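Local structure of cell wall binding protein cwp8 (Peptoclostridium difficile, 5J6Q) at residues G198-T202 / L284-V288; I506-G512 / V561-L566; A513-A519 / A569-I575. The protein probably sits at the bacterial surface, attached to the cell wall through its three CWB2 domains, and may play a part in cell adhesion. One frame throughout, in Å; residues are numbered along the deposited sequence.

Interaction 1. Residues G198-T202 / L284-V288; sequences GIRLT and LKVEV. With SO4 (sulfate ion), chain F.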
ATOM      1  N   GLY A 198       1.002  -0.999   8.872  1.00 39.33           N
ATOM      2  CA  GLY A 198       0.251  -1.494  10.033  1.00 45.92           C
ATOM      3  C   GLY A 198      -1.040  -0.670  10.275  1.00 47.75           C
ATOM      4  O   GLY A 198      -2.098  -1.193  10.616  1.00 43.86           O
ATOM      5  N   ILE A 199      -0.977   0.655  10.044  1.00 48.70           N
ATOM      6  CA  ILE A 199      -2.160   1.496  10.264  1.00 44.90           C
ATOM      7  C   ILE A 199      -2.265   2.645   9.198  1.00 40.62           C
ATOM      8  O   ILE A 199      -3.350   3.076   8.878  1.00 42.12           O
ATOM      9  CB  ILE A 199      -2.115   1.940  11.738  1.00 41.45           C
ATOM     10  CG1 ILE A 199      -3.313   2.853  12.071  1.00 38.67           C
ATOM     11  CG2 ILE A 199      -0.716   2.648  12.047  1.00 36.07           C
ATOM     12  CD1 ILE A 199      -3.559   2.975  13.577  1.00 35.18           C
ATOM     13  N   ARG A 200      -1.161   3.075   8.617  1.00 39.66           N
ATOM     14  CA  ARG A 200      -1.207   4.075   7.575  1.00 37.53           C
ATOM     15  C   ARG A 200      -0.693   3.570   6.213  1.00 36.80           C
ATOM     16  O   ARG A 200       0.216   2.779   6.153  1.00 32.85           O
ATOM     17  CB  ARG A 200      -0.293   5.239   7.970  1.00 40.50           C
ATOM     18  CG  ARG A 200      -0.631   5.900   9.306  1.00 33.64           C
ATOM     19  CD  ARG A 200       0.572   6.819   9.749  1.00 35.00           C
ATOM     20  NE  ARG A 200       1.789   6.054  10.098  1.00 35.00           N
ATOM     21  CZ  ARG A 200       2.815   6.555  10.809  1.00 39.24           C
ATOM     22  NH1 ARG A 200       2.783   7.800  11.282  1.00 29.05           N
ATOM     23  NH2 ARG A 200       3.895   5.793  11.046  1.00 37.40           N
ATOM     24  N   LEU A 201      -1.266   4.027   5.134  1.00 34.54           N
ATOM     25  CA  LEU A 201      -0.635   3.698   3.869  1.00 36.38           C
ATOM     26  C   LEU A 201       0.722   4.437   3.776  1.00 36.78           C
ATOM     27  O   LEU A 201       0.956   5.429   4.450  1.00 35.43           O
ATOM     28  CB  LEU A 201      -1.497   4.136   2.703  1.00 33.43           C
ATOM     29  CG  LEU A 201      -2.875   3.388   2.633  1.00 40.26           C
ATOM     30  CD1 LEU A 201      -3.845   4.202   1.658  1.00 36.77           C
ATOM     31  CD2 LEU A 201      -2.643   1.956   2.112  1.00 42.26           C
ATOM     32  N   THR A 202       1.650   3.949   2.920  1.00 36.26           N
ATOM     33  CA  THR A 202       2.970   4.635   2.786  1.00 36.10           C
ATOM     34  C   THR A 202       2.766   5.563   1.585  1.00 34.41           C
ATOM     35  O   THR A 202       1.660   5.579   0.996  1.00 31.54           O
ATOM     36  CB  THR A 202       4.051   3.563   2.436  1.00 35.81           C
ATOM     37  OG1 THR A 202       3.561   2.934   1.258  1.00 38.43           O
ATOM     38  CG2 THR A 202       4.200   2.520   3.511  1.00 33.14           C
ATOM     39  N   LEU A 284     -11.215   6.472   4.353  1.00 46.87           N
ATOM     40  CA  LEU A 284     -10.460   5.559   5.221  1.00 37.17           C
ATOM     41  C   LEU A 284     -10.559   5.965   6.671  1.00 38.14           C
ATOM     42  O   LEU A 284     -10.879   7.116   6.960  1.00 37.63           O
ATOM     43  CB  LEU A 284      -8.945   5.503   4.820  1.00 43.65           C
ATOM     44  CG  LEU A 284      -8.608   5.515   3.271  1.00 51.67           C
ATOM     45  CD1 LEU A 284      -7.114   5.316   3.119  1.00 53.06           C
ATOM     46  CD2 LEU A 284      -9.307   4.320   2.499  1.00 57.32           C
ATOM     47  N   LYS A 285     -10.221   5.017   7.585  1.00 36.26           N
ATOM     48  CA  LYS A 285     -10.182   5.275   8.978  1.00 36.75           C
ATOM     49  C   LYS A 285      -8.859   6.132   9.342  1.00 43.97           C
ATOM     50  O   LYS A 285      -8.880   6.961  10.262  1.00 41.76           O
ATOM     51  CB  LYS A 285     -10.192   3.971   9.731  1.00 35.45           C
ATOM     52  CG  LYS A 285     -11.487   3.069   9.521  1.00 49.71           C
ATOM     53  CD  LYS A 285     -12.789   3.666  10.070  1.00 64.29           C
ATOM     54  CE  LYS A 285     -14.037   2.781   9.762  1.00 73.48           C
ATOM     55  NZ  LYS A 285     -14.806   3.245   8.531  1.00 69.77           N
ATOM     56  N   VAL A 286      -7.751   5.908   8.632  1.00 40.99           N
ATOM     57  CA  VAL A 286      -6.481   6.632   8.883  1.00 36.92           C
ATOM     58  C   VAL A 286      -5.959   7.055   7.557  1.00 35.13           C
ATOM     59  O   VAL A 286      -5.763   6.229   6.643  1.00 36.15           O
ATOM     60  CB  VAL A 286      -5.525   5.741   9.634  1.00 36.54           C
ATOM     61  CG1 VAL A 286      -4.181   6.493   9.937  1.00 32.42           C
ATOM     62  CG2 VAL A 286      -6.181   5.296  10.948  1.00 33.75           C
ATOM     63  N   GLU A 287      -5.885   8.353   7.393  1.00 35.93           N
ATOM     64  CA  GLU A 287      -5.398   8.988   6.137  1.00 40.16           C
ATOM     65  C   GLU A 287      -4.166   9.910   6.500  1.00 34.64           C
ATOM     66  O   GLU A 287      -4.187  10.523   7.581  1.00 31.27           O
ATOM     67  CB  GLU A 287      -6.521   9.857   5.475  1.00 34.75           C
ATOM     68  CG  GLU A 287      -7.278   9.043   4.405  1.00 50.69           C
ATOM     69  CD  GLU A 287      -8.562   9.718   3.845  1.00 62.48           C
ATOM     70  OE1 GLU A 287      -8.636  10.947   3.845  1.00 60.93           O
ATOM     71  OE2 GLU A 287      -9.503   8.982   3.382  1.00 63.26           O
ATOM     72  N   VAL A 288      -3.143   9.940   5.647  1.00 33.42           N
ATOM     73  CA  VAL A 288      -1.974  10.803   5.775  1.00 32.53           C
ATOM     74  C   VAL A 288      -2.057  11.859   4.587  1.00 36.62           C
ATOM     75  O   VAL A 288      -2.257  11.514   3.394  1.00 35.21           O
ATOM     76  CB  VAL A 288      -0.702   9.929   5.672  1.00 34.54           C
ATOM     77  CG1 VAL A 288       0.576  10.765   5.853  1.00 27.33           C
ATOM     78  CG2 VAL A 288      -0.765   8.831   6.702  1.00 33.00           C
TER
HETATM   79  S   SO4 F 705       7.568   4.824  13.390  1.00102.56           S
HETATM   80  O1  SO4 F 705       7.631   3.353  13.209  1.00102.81           O
HETATM   81  O2  SO4 F 705       7.762   5.196  14.785  1.00 98.94           O
HETATM   82  O3  SO4 F 705       8.625   5.474  12.610  1.00105.64           O
HETATM   83  O4  SO4 F 705       6.291   5.257  12.894  1.00102.70           O
HETATM   84  O   HOH W   1      -4.942   3.291   6.189  1.00 53.00           O
HETATM   85  O   HOH W   2      -3.474   5.925   5.383  1.00 40.10           O
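The guanidinium of R200 is carried past V286 and V288 on the arginine's aliphatic stem. At its edge, near its plane, lies O4 of a sulfate, probably from the crystallisation liquor; the bond from R200 NH2 is weak. NH1 of R200 is bound to I579 O and Q574 OE1, and NE pairs with D197. The second flat group is the E287 carboxylate. Its OE2 takes the N-H of L284 on the anti side at 3.2 Å, 32° out of the plane.

The stem of R200 packs on both valines. R200 CG lies beside its own backbone N (chi1 -58°), and the chain bends at chi3 (-68°) beyond them. CG touches V286 CG1 at 3.7 Å, and R200 CB lies 3.8 Å from V288 CG2. I199 CG1 meets V286 CG2 at 3.9 Å, and L201 CD1 crosses L284 CD1 at 3.7 Å. In place of direct hydrogen bonds, two waters donate to V286 O: one also donates to I199 O, the other accepts from L201 N.

Loop 198-202 of Cwp8 domain 3 thus packs against an edge strand of the parallel sheet that also holds strands of the last CWB2 domain. Helix 265-280 covers L201 and L284, and helix 581-590 covers I199 and R200.

Interaction 2. Residues I506-G512 / V561-L566; sequences INKYYAG and VVELRL. With SO4 (sulfate ion), chain G.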
ATOM      1  N   ILE A 506      -8.162  20.725  23.683  1.00 31.76           N
ATOM      2  CA  ILE A 506      -8.998  19.621  23.248  1.00 36.60           C
ATOM      3  C   ILE A 506     -10.088  19.356  24.325  1.00 39.81           C
ATOM      4  O   ILE A 506     -11.270  19.177  23.985  1.00 34.72           O
ATOM      5  CB  ILE A 506      -8.182  18.326  22.947  1.00 39.95           C
ATOM      6  CG1 ILE A 506      -7.329  18.416  21.631  1.00 40.69           C
ATOM      7  CG2 ILE A 506      -9.218  17.194  22.798  1.00 45.01           C
ATOM      8  CD1 ILE A 506      -5.984  17.529  21.664  1.00 40.50           C
ATOM      9  N   ASN A 507      -9.714  19.398  25.636  1.00 37.02           N
ATOM     10  CA  ASN A 507     -10.735  19.079  26.671  1.00 37.75           C
ATOM     11  C   ASN A 507     -11.840  20.133  26.690  1.00 38.70           C
ATOM     12  O   ASN A 507     -12.992  19.841  26.942  1.00 39.60           O
ATOM     13  CB  ASN A 507     -10.088  19.048  28.019  1.00 35.98           C
ATOM     14  CG  ASN A 507     -10.955  18.650  29.228  1.00 43.14           C
ATOM     15  OD1 ASN A 507     -11.623  17.597  29.277  1.00 39.23           O
ATOM     16  ND2 ASN A 507     -10.921  19.405  30.286  1.00 39.58           N
ATOM     17  N   LYS A 508     -11.476  21.335  26.420  1.00 36.28           N
ATOM     18  CA  LYS A 508     -12.449  22.390  26.497  1.00 42.55           C
ATOM     19  C   LYS A 508     -13.347  22.540  25.296  1.00 41.27           C
ATOM     20  O   LYS A 508     -14.539  22.761  25.464  1.00 41.38           O
ATOM     21  CB  LYS A 508     -11.754  23.727  26.730  1.00 41.78           C
ATOM     22  CG  LYS A 508     -12.820  24.850  26.858  1.00 42.80           C
ATOM     23  CD  LYS A 508     -12.143  26.253  27.321  1.00 42.10           C
ATOM     24  CE  LYS A 508     -13.238  27.304  27.270  1.00 57.06           C
ATOM     25  NZ  LYS A 508     -13.326  28.036  28.544  1.00 61.63           N
ATOM     26  N   TYR A 509     -12.829  22.376  24.106  1.00 39.42           N
ATOM     27  CA  TYR A 509     -13.676  22.655  22.992  1.00 39.54           C
ATOM     28  C   TYR A 509     -14.145  21.535  22.107  1.00 41.30           C
ATOM     29  O   TYR A 509     -14.905  21.883  21.194  1.00 40.30           O
ATOM     30  CB  TYR A 509     -12.888  23.551  22.055  1.00 33.07           C
ATOM     31  CG  TYR A 509     -12.567  24.902  22.667  1.00 42.48           C
ATOM     32  CD1 TYR A 509     -11.251  25.278  22.908  1.00 45.86           C
ATOM     33  CD2 TYR A 509     -13.566  25.824  22.936  1.00 43.46           C
ATOM     34  CE1 TYR A 509     -10.933  26.546  23.389  1.00 51.38           C
ATOM     35  CE2 TYR A 509     -13.264  27.111  23.397  1.00 51.45           C
ATOM     36  CZ  TYR A 509     -11.950  27.463  23.613  1.00 58.61           C
ATOM     37  OH  TYR A 509     -11.634  28.725  24.008  1.00 59.07           O
ATOM     38  N   TYR A 510     -13.737  20.254  22.325  1.00 36.24           N
ATOM     39  CA  TYR A 510     -14.040  19.348  21.251  1.00 36.09           C
ATOM     40  C   TYR A 510     -14.856  18.166  21.595  1.00 36.56           C
ATOM     41  O   TYR A 510     -14.843  17.209  20.827  1.00 34.76           O
ATOM     42  CB  TYR A 510     -12.703  18.904  20.604  1.00 36.82           C
ATOM     43  CG  TYR A 510     -12.134  20.024  19.748  1.00 33.27           C
ATOM     44  CD1 TYR A 510     -11.094  20.817  20.209  1.00 33.40           C
ATOM     45  CD2 TYR A 510     -12.658  20.281  18.483  1.00 23.93           C
ATOM     46  CE1 TYR A 510     -10.591  21.853  19.417  1.00 32.99           C
ATOM     47  CE2 TYR A 510     -12.176  21.302  17.695  1.00 25.70           C
ATOM     48  CZ  TYR A 510     -11.117  22.101  18.177  1.00 32.57           C
ATOM     49  OH  TYR A 510     -10.635  23.119  17.397  1.00 33.95           O
ATOM     50  N   ALA A 511     -15.629  18.222  22.715  1.00 36.31           N
ATOM     51  CA  ALA A 511     -16.493  17.135  23.066  1.00 37.82           C
ATOM     52  C   ALA A 511     -17.380  16.847  21.803  1.00 41.47           C
ATOM     53  O   ALA A 511     -17.829  17.798  21.141  1.00 39.45           O
ATOM     54  CB  ALA A 511     -17.376  17.536  24.287  1.00 40.48           C
ATOM     55  N   GLY A 512     -17.623  15.596  21.471  1.00 40.73           N
ATOM     56  CA  GLY A 512     -18.452  15.346  20.310  1.00 47.58           C
ATOM     57  C   GLY A 512     -17.792  15.440  18.929  1.00 48.99           C
ATOM     58  O   GLY A 512     -18.486  15.125  17.961  1.00 46.62           O
ATOM     59  N   VAL A 561      -7.593  13.200  27.699  1.00 35.21           N
ATOM     60  CA  VAL A 561      -8.594  13.997  27.026  1.00 36.50           C
ATOM     61  C   VAL A 561      -9.087  13.392  25.758  1.00 34.29           C
ATOM     62  O   VAL A 561     -10.316  13.575  25.412  1.00 29.42           O
ATOM     63  CB  VAL A 561      -8.211  15.481  26.762  1.00 36.15           C
ATOM     64  CG1 VAL A 561      -7.585  16.099  28.037  1.00 33.46           C
ATOM     65  CG2 VAL A 561      -7.323  15.586  25.570  1.00 36.43           C
ATOM     66  N   VAL A 562      -8.196  12.692  25.004  1.00 30.47           N
ATOM     67  CA  VAL A 562      -8.681  12.101  23.800  1.00 32.94           C
ATOM     68  C   VAL A 562      -9.757  11.019  24.193  1.00 34.96           C
ATOM     69  O   VAL A 562     -10.778  10.893  23.538  1.00 31.52           O
ATOM     70  CB  VAL A 562      -7.446  11.529  23.025  1.00 38.54           C
ATOM     71  CG1 VAL A 562      -7.916  10.553  21.949  1.00 40.71           C
ATOM     72  CG2 VAL A 562      -6.615  12.679  22.382  1.00 35.76           C
ATOM     73  N   GLU A 563      -9.439  10.206  25.203  1.00 34.27           N
ATOM     74  CA  GLU A 563     -10.315   9.155  25.703  1.00 35.24           C
ATOM     75  C   GLU A 563     -11.677   9.765  26.104  1.00 37.74           C
ATOM     76  O   GLU A 563     -12.681   9.146  25.839  1.00 37.73           O
ATOM     77  CB  GLU A 563      -9.614   8.485  26.901  1.00 34.94           C
ATOM     78  CG  GLU A 563     -10.467   7.664  27.813  1.00 37.94           C
ATOM     79  CD  GLU A 563      -9.683   6.867  28.819  1.00 44.22           C
ATOM     80  OE1 GLU A 563      -9.752   5.661  28.729  1.00 50.32           O
ATOM     81  OE2 GLU A 563      -9.018   7.434  29.704  1.00 46.04           O
ATOM     82  N   LEU A 564     -11.712  10.995  26.749  1.00 36.70           N
ATOM     83  CA  LEU A 564     -13.006  11.619  27.155  1.00 34.78           C
ATOM     84  C   LEU A 564     -13.733  12.312  26.049  1.00 37.97           C
ATOM     85  O   LEU A 564     -14.975  12.236  25.972  1.00 37.54           O
ATOM     86  CB  LEU A 564     -12.773  12.703  28.226  1.00 37.03           C
ATOM     87  CG  LEU A 564     -12.292  12.154  29.550  1.00 35.18           C
ATOM     88  CD1 LEU A 564     -12.002  13.328  30.539  1.00 28.84           C
ATOM     89  CD2 LEU A 564     -13.443  11.201  30.045  1.00 39.69           C
ATOM     90  N   ARG A 565     -12.987  12.995  25.147  1.00 34.65           N
ATOM     91  CA  ARG A 565     -13.659  13.845  24.179  1.00 35.14           C
ATOM     92  C   ARG A 565     -13.827  13.315  22.817  1.00 37.05           C
ATOM     93  O   ARG A 565     -14.675  13.881  22.108  1.00 37.01           O
ATOM     94  CB  ARG A 565     -12.873  15.224  24.009  1.00 34.81           C
ATOM     95  CG  ARG A 565     -12.673  15.993  25.344  1.00 37.25           C
ATOM     96  CD  ARG A 565     -13.919  16.737  25.794  1.00 46.79           C
ATOM     97  NE  ARG A 565     -14.677  15.842  26.610  1.00 67.97           N
ATOM     98  CZ  ARG A 565     -15.021  16.046  27.875  1.00 63.74           C
ATOM     99  NH1 ARG A 565     -15.735  15.139  28.518  1.00 64.59           N
ATOM    100  NH2 ARG A 565     -14.655  17.166  28.501  1.00 47.63           N
ATOM    101  N   LEU A 566     -13.088  12.281  22.399  1.00 34.76           N
ATOM    102  CA  LEU A 566     -13.166  12.047  20.922  1.00 39.29           C
ATOM    103  C   LEU A 566     -13.623  10.713  20.546  1.00 40.80           C
ATOM    104  O   LEU A 566     -13.309  10.173  19.497  1.00 42.69           O
ATOM    105  CB  LEU A 566     -11.710  12.308  20.356  1.00 37.29           C
ATOM    106  CG  LEU A 566     -11.212  13.695  20.691  1.00 35.03           C
ATOM    107  CD1 LEU A 566      -9.725  13.895  20.092  1.00 31.54           C
ATOM    108  CD2 LEU A 566     -12.055  14.821  20.117  1.00 25.84           C
TER
HETATM  109  S   SO4 G 706     -16.193  14.728  31.693  1.00 83.48           S
HETATM  110  O1  SO4 G 706     -17.149  14.614  32.909  1.00 87.66           O
HETATM  111  O2  SO4 G 706     -14.848  14.654  32.091  1.00 80.84           O
HETATM  112  O3  SO4 G 706     -16.423  16.037  31.081  1.00 82.51           O
HETATM  113  O4  SO4 G 706     -16.559  13.647  30.767  1.00 82.36           O
HETATM  114  O   HOH W   3     -17.514  13.446  23.631  1.00 54.42           O
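Apolar contacts join I506 and Y510 to V561 and L566. I506 CG2 touches V561 CG2 at 3.7 Å, the side chains crossing at about a right angle. V561 CG1 also rests on N507 CB at 3.9 Å. Farther along, L566 CD2 lies 4.2 Å from Y510 CB and also packs against Y510 O.

R565 buries more surface than any other residue here. Its chain turns at chi2 (-78°) and again at chi3 (90°), which lays CG and CD over the end of helix 498-509. CD comes within 3.4 Å of N507 O and also touches CA and CB of A511.

The polar contacts centre on the same arginine. The N507 amide and the guanidinium are almost parallel, 6° apart. N507 OD1 is 3.2 Å from R565 NH2, but the angle is too poor for a hydrogen bond. A sulfate, probably from the crystallisation liquor, holds the charged end: R565 NH1 gives O3 a bond of 2.8 Å, and weaker ones reach O4 and, from NH2, O3 again. On the backbone, G512 N makes a weak bond to R565 O, and a water bridges the same two atoms.

Two helices side by side, each followed after a short loop by a strand of one parallel sheet, fit the alternating alpha/beta build of a CWB2 domain.

Interaction 3. Residues A513-A519 / A569-I575; sequences ATKAYVA and ATKLVQI. With SO4 (sulfate ion), chain H.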
ATOM      1  N   ALA A 513     -16.474  15.844  18.783  1.00 42.43           N
ATOM      2  CA  ALA A 513     -15.909  15.938  17.440  1.00 34.27           C
ATOM      3  C   ALA A 513     -15.960  14.519  16.762  1.00 34.31           C
ATOM      4  O   ALA A 513     -15.822  13.462  17.437  1.00 32.95           O
ATOM      5  CB  ALA A 513     -14.435  16.465  17.489  1.00 34.34           C
ATOM      6  N   THR A 514     -16.183  14.521  15.462  1.00 33.62           N
ATOM      7  CA  THR A 514     -16.313  13.292  14.706  1.00 38.79           C
ATOM      8  C   THR A 514     -14.996  13.009  13.910  1.00 41.44           C
ATOM      9  O   THR A 514     -14.910  12.001  13.188  1.00 42.08           O
ATOM     10  CB  THR A 514     -17.534  13.411  13.819  1.00 41.31           C
ATOM     11  OG1 THR A 514     -17.416  14.616  13.090  1.00 46.58           O
ATOM     12  CG2 THR A 514     -18.859  13.472  14.670  1.00 40.87           C
ATOM     13  N   LYS A 515     -13.943  13.836  14.128  1.00 37.85           N
ATOM     14  CA  LYS A 515     -12.657  13.600  13.476  1.00 38.52           C
ATOM     15  C   LYS A 515     -11.540  14.104  14.371  1.00 42.71           C
ATOM     16  O   LYS A 515     -11.757  15.016  15.245  1.00 41.19           O
ATOM     17  CB  LYS A 515     -12.577  14.397  12.162  1.00 39.38           C
ATOM     18  CG  LYS A 515     -12.485  13.547  10.933  1.00 48.81           C
ATOM     19  CD  LYS A 515     -12.270  14.482   9.733  1.00 49.57           C
ATOM     20  CE  LYS A 515     -12.942  14.071   8.460  1.00 47.53           C
ATOM     21  NZ  LYS A 515     -12.908  15.235   7.556  1.00 46.02           N
ATOM     22  N   ALA A 516     -10.342  13.567  14.139  1.00 33.24           N
ATOM     23  CA  ALA A 516      -9.162  14.062  14.877  1.00 37.32           C
ATOM     24  C   ALA A 516      -8.069  14.214  13.826  1.00 34.21           C
ATOM     25  O   ALA A 516      -7.897  13.315  12.946  1.00 37.00           O
ATOM     26  CB  ALA A 516      -8.707  13.050  15.988  1.00 35.38           C
ATOM     27  N   TYR A 517      -7.430  15.314  13.841  1.00 28.08           N
ATOM     28  CA  TYR A 517      -6.272  15.490  12.996  1.00 29.94           C
ATOM     29  C   TYR A 517      -4.978  15.392  13.917  1.00 29.51           C
ATOM     30  O   TYR A 517      -5.066  15.700  15.114  1.00 29.60           O
ATOM     31  CB  TYR A 517      -6.333  16.897  12.438  1.00 28.99           C
ATOM     32  CG  TYR A 517      -7.345  17.023  11.307  1.00 44.20           C
ATOM     33  CD1 TYR A 517      -8.697  17.131  11.564  1.00 40.14           C
ATOM     34  CD2 TYR A 517      -6.941  17.023   9.979  1.00 45.52           C
ATOM     35  CE1 TYR A 517      -9.628  17.246  10.546  1.00 45.19           C
ATOM     36  CE2 TYR A 517      -7.863  17.121   8.937  1.00 42.59           C
ATOM     37  CZ  TYR A 517      -9.209  17.235   9.237  1.00 48.16           C
ATOM     38  OH  TYR A 517     -10.128  17.275   8.243  1.00 35.39           O
ATOM     39  N   VAL A 518      -3.782  15.032  13.384  1.00 28.58           N
ATOM     40  CA  VAL A 518      -2.568  15.001  14.305  1.00 23.61           C
ATOM     41  C   VAL A 518      -1.373  15.590  13.530  1.00 26.85           C
ATOM     42  O   VAL A 518      -1.265  15.326  12.325  1.00 27.32           O
ATOM     43  CB  VAL A 518      -2.345  13.523  14.791  1.00 30.51           C
ATOM     44  CG1 VAL A 518      -2.265  12.521  13.660  1.00 32.61           C
ATOM     45  CG2 VAL A 518      -1.093  13.400  15.643  1.00 21.24           C
ATOM     46  N   ALA A 519      -0.487  16.389  14.198  1.00 26.79           N
ATOM     47  CA  ALA A 519       0.605  16.983  13.480  1.00 22.07           C
ATOM     48  C   ALA A 519       1.828  17.128  14.394  1.00 25.06           C
ATOM     49  O   ALA A 519       1.674  17.100  15.594  1.00 29.65           O
ATOM     50  CB  ALA A 519       0.149  18.372  13.022  1.00 21.46           C
ATOM     51  N   ALA A 569     -14.957  10.193  17.152  1.00 39.14           N
ATOM     52  CA  ALA A 569     -14.127  10.387  15.960  1.00 42.42           C
ATOM     53  C   ALA A 569     -14.141   9.152  15.059  1.00 37.81           C
ATOM     54  O   ALA A 569     -13.841   8.118  15.540  1.00 37.91           O
ATOM     55  CB  ALA A 569     -12.687  10.711  16.359  1.00 45.10           C
ATOM     56  N   THR A 570     -14.519   9.262  13.773  1.00 42.52           N
ATOM     57  CA  THR A 570     -14.585   8.078  12.913  1.00 43.74           C
ATOM     58  C   THR A 570     -13.546   8.173  11.852  1.00 47.83           C
ATOM     59  O   THR A 570     -13.627   7.456  10.850  1.00 49.63           O
ATOM     60  CB  THR A 570     -16.007   7.922  12.305  1.00 49.90           C
ATOM     61  OG1 THR A 570     -16.355   9.120  11.592  1.00 53.54           O
ATOM     62  CG2 THR A 570     -17.057   7.627  13.412  1.00 52.13           C
ATOM     63  N   LYS A 571     -12.484   9.003  12.107  1.00 45.83           N
ATOM     64  CA  LYS A 571     -11.413   9.224  11.140  1.00 38.75           C
ATOM     65  C   LYS A 571     -10.215   9.924  11.821  1.00 35.99           C
ATOM     66  O   LYS A 571     -10.397  10.929  12.575  1.00 36.68           O
ATOM     67  CB  LYS A 571     -11.946  10.121   9.961  1.00 36.65           C
ATOM     68  CG  LYS A 571     -11.099  10.003   8.689  1.00 38.56           C
ATOM     69  CD  LYS A 571     -11.431  11.053   7.654  1.00 38.87           C
ATOM     70  CE  LYS A 571     -10.841  10.590   6.334  1.00 40.13           C
ATOM     71  NZ  LYS A 571     -10.922  11.603   5.239  1.00 37.49           N
ATOM     72  N   LEU A 572      -9.051   9.434  11.609  1.00 31.78           N
ATOM     73  CA  LEU A 572      -7.810  10.090  12.122  1.00 30.27           C
ATOM     74  C   LEU A 572      -7.033  10.546  10.878  1.00 32.01           C
ATOM     75  O   LEU A 572      -6.730   9.730  10.024  1.00 34.32           O
ATOM     76  CB  LEU A 572      -7.094   9.067  12.953  1.00 33.82           C
ATOM     77  CG  LEU A 572      -5.763   9.469  13.558  1.00 33.40           C
ATOM     78  CD1 LEU A 572      -5.794  10.874  14.252  1.00 37.83           C
ATOM     79  CD2 LEU A 572      -5.468   8.356  14.522  1.00 42.17           C
ATOM     80  N   VAL A 573      -6.820  11.852  10.695  1.00 33.79           N
ATOM     81  CA  VAL A 573      -6.080  12.337   9.519  1.00 34.93           C
ATOM     82  C   VAL A 573      -4.682  12.788  10.020  1.00 37.99           C
ATOM     83  O   VAL A 573      -4.634  13.738  10.789  1.00 44.16           O
ATOM     84  CB  VAL A 573      -6.795  13.531   8.874  1.00 32.36           C
ATOM     85  CG1 VAL A 573      -6.044  14.068   7.675  1.00 26.18           C
ATOM     86  CG2 VAL A 573      -8.250  13.168   8.483  1.00 31.78           C
ATOM     87  N   GLN A 574      -3.586  12.152   9.640  1.00 34.02           N
ATOM     88  CA  GLN A 574      -2.218  12.660  10.004  1.00 26.29           C
ATOM     89  C   GLN A 574      -1.711  13.743   9.001  1.00 26.04           C
ATOM     90  O   GLN A 574      -1.704  13.463   7.821  1.00 29.47           O
ATOM     91  CB  GLN A 574      -1.166  11.494   9.930  1.00 29.09           C
ATOM     92  CG  GLN A 574       0.292  12.013  10.006  1.00 26.38           C
ATOM     93  CD  GLN A 574       1.213  10.855  10.275  1.00 35.32           C
ATOM     94  OE1 GLN A 574       0.832   9.898  10.943  1.00 33.43           O
ATOM     95  NE2 GLN A 574       2.373  10.838   9.618  1.00 27.75           N
ATOM     96  N   ILE A 575      -1.265  14.918   9.424  1.00 25.14           N
ATOM     97  CA  ILE A 575      -0.691  15.901   8.517  1.00 26.27           C
ATOM     98  C   ILE A 575       0.872  15.758   8.556  1.00 30.58           C
ATOM     99  O   ILE A 575       1.428  15.861   9.684  1.00 30.03           O
ATOM    100  CB  ILE A 575      -0.966  17.390   8.960  1.00 25.85           C
ATOM    101  CG1 ILE A 575      -2.535  17.621   9.197  1.00 30.60           C
ATOM    102  CG2 ILE A 575      -0.476  18.416   7.844  1.00 20.36           C
ATOM    103  CD1 ILE A 575      -3.243  17.135   8.000  1.00 22.40           C
TER
HETATM  104  S   SO4 H 707      -9.471  15.073   5.781  1.00 75.60           S
HETATM  105  O1  SO4 H 707      -8.432  15.575   6.692  1.00 77.70           O
HETATM  106  O2  SO4 H 707      -8.775  14.094   4.738  1.00 69.86           O
HETATM  107  O3  SO4 H 707     -10.628  14.338   6.387  1.00 71.55           O
HETATM  108  O4  SO4 H 707      -9.850  16.385   5.309  1.00 75.77           O
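Strands 516-519 and 572-575 run parallel, 23° apart in direction, and a regular ladder of backbone bonds joins A516, V518, K571, V573 and I575. A516 N donates to K571 O, V573 N to A516 O, V518 N to V573 O and I575 N to V518 O, the last at 2.9 Å. The pairing begins in the loops before the strands, where T570 N reaches T514 O at 2.8 Å from 46° above the carbonyl plane.

A516, V518 and L572 share one face of the sheet. L572 CD1 fits between A516 CB and V518 CG1, 3.9 Å from the latter. V518 CG1 stands between the backbone N and the carbonyl carbon (chi1 53°) and reaches Q574 CA at 3.7 Å.

On the other face, the Y517 ring lies alongside V573. V573 CG2 sits over one ring face, offset toward the rim, and I575 CD1 is at the edge. Y517 OH is bound to S543 OG.

K515 and K571 run side by side in the same direction. K515 CE and K571 CD are tightly packed at 3.5 Å. Both lysines bind O3 of a sulfate, probably from the crystallisation liquor, K515 NZ at 2.7 Å and K571 NZ at 3.0 Å. The carboxylates of E287 and E283, both salt-bridged to K571 NZ, probably offset the like charges together with this sulfate.

These inner strands lie between 286-289 and 547-549. The layering is alpha/beta, consistent with a Toprim-like CWB2 fold: helix 581-590 covers V518, L572 and Q574, and helix 531-542 packs on Y517 and I575.

Along the chain, interaction 1 closes before the other two open, while the segments of interactions 2 and 3 alternate. Helix 498-509 leads into strand 516-519, and helix 556-565 into strand 572-575, so interactions 2 and 3 join successive parts of the same two helix-strand units. Their centres are about 12 Å apart, and L566 CD2 packs on A513 CB. Interaction 1 lies about 11 Å from interaction 3, centre to centre. Strand 286-289 neighbours strand 572-575, with a probable hydrogen bond from Q574 N to E287 O. Interactions 1 and 2 do not touch. The sheet joins strand 286-289 to three strands more than 200 residues later, and interaction 1 packs loop 198-202 of domain 3 against its edge.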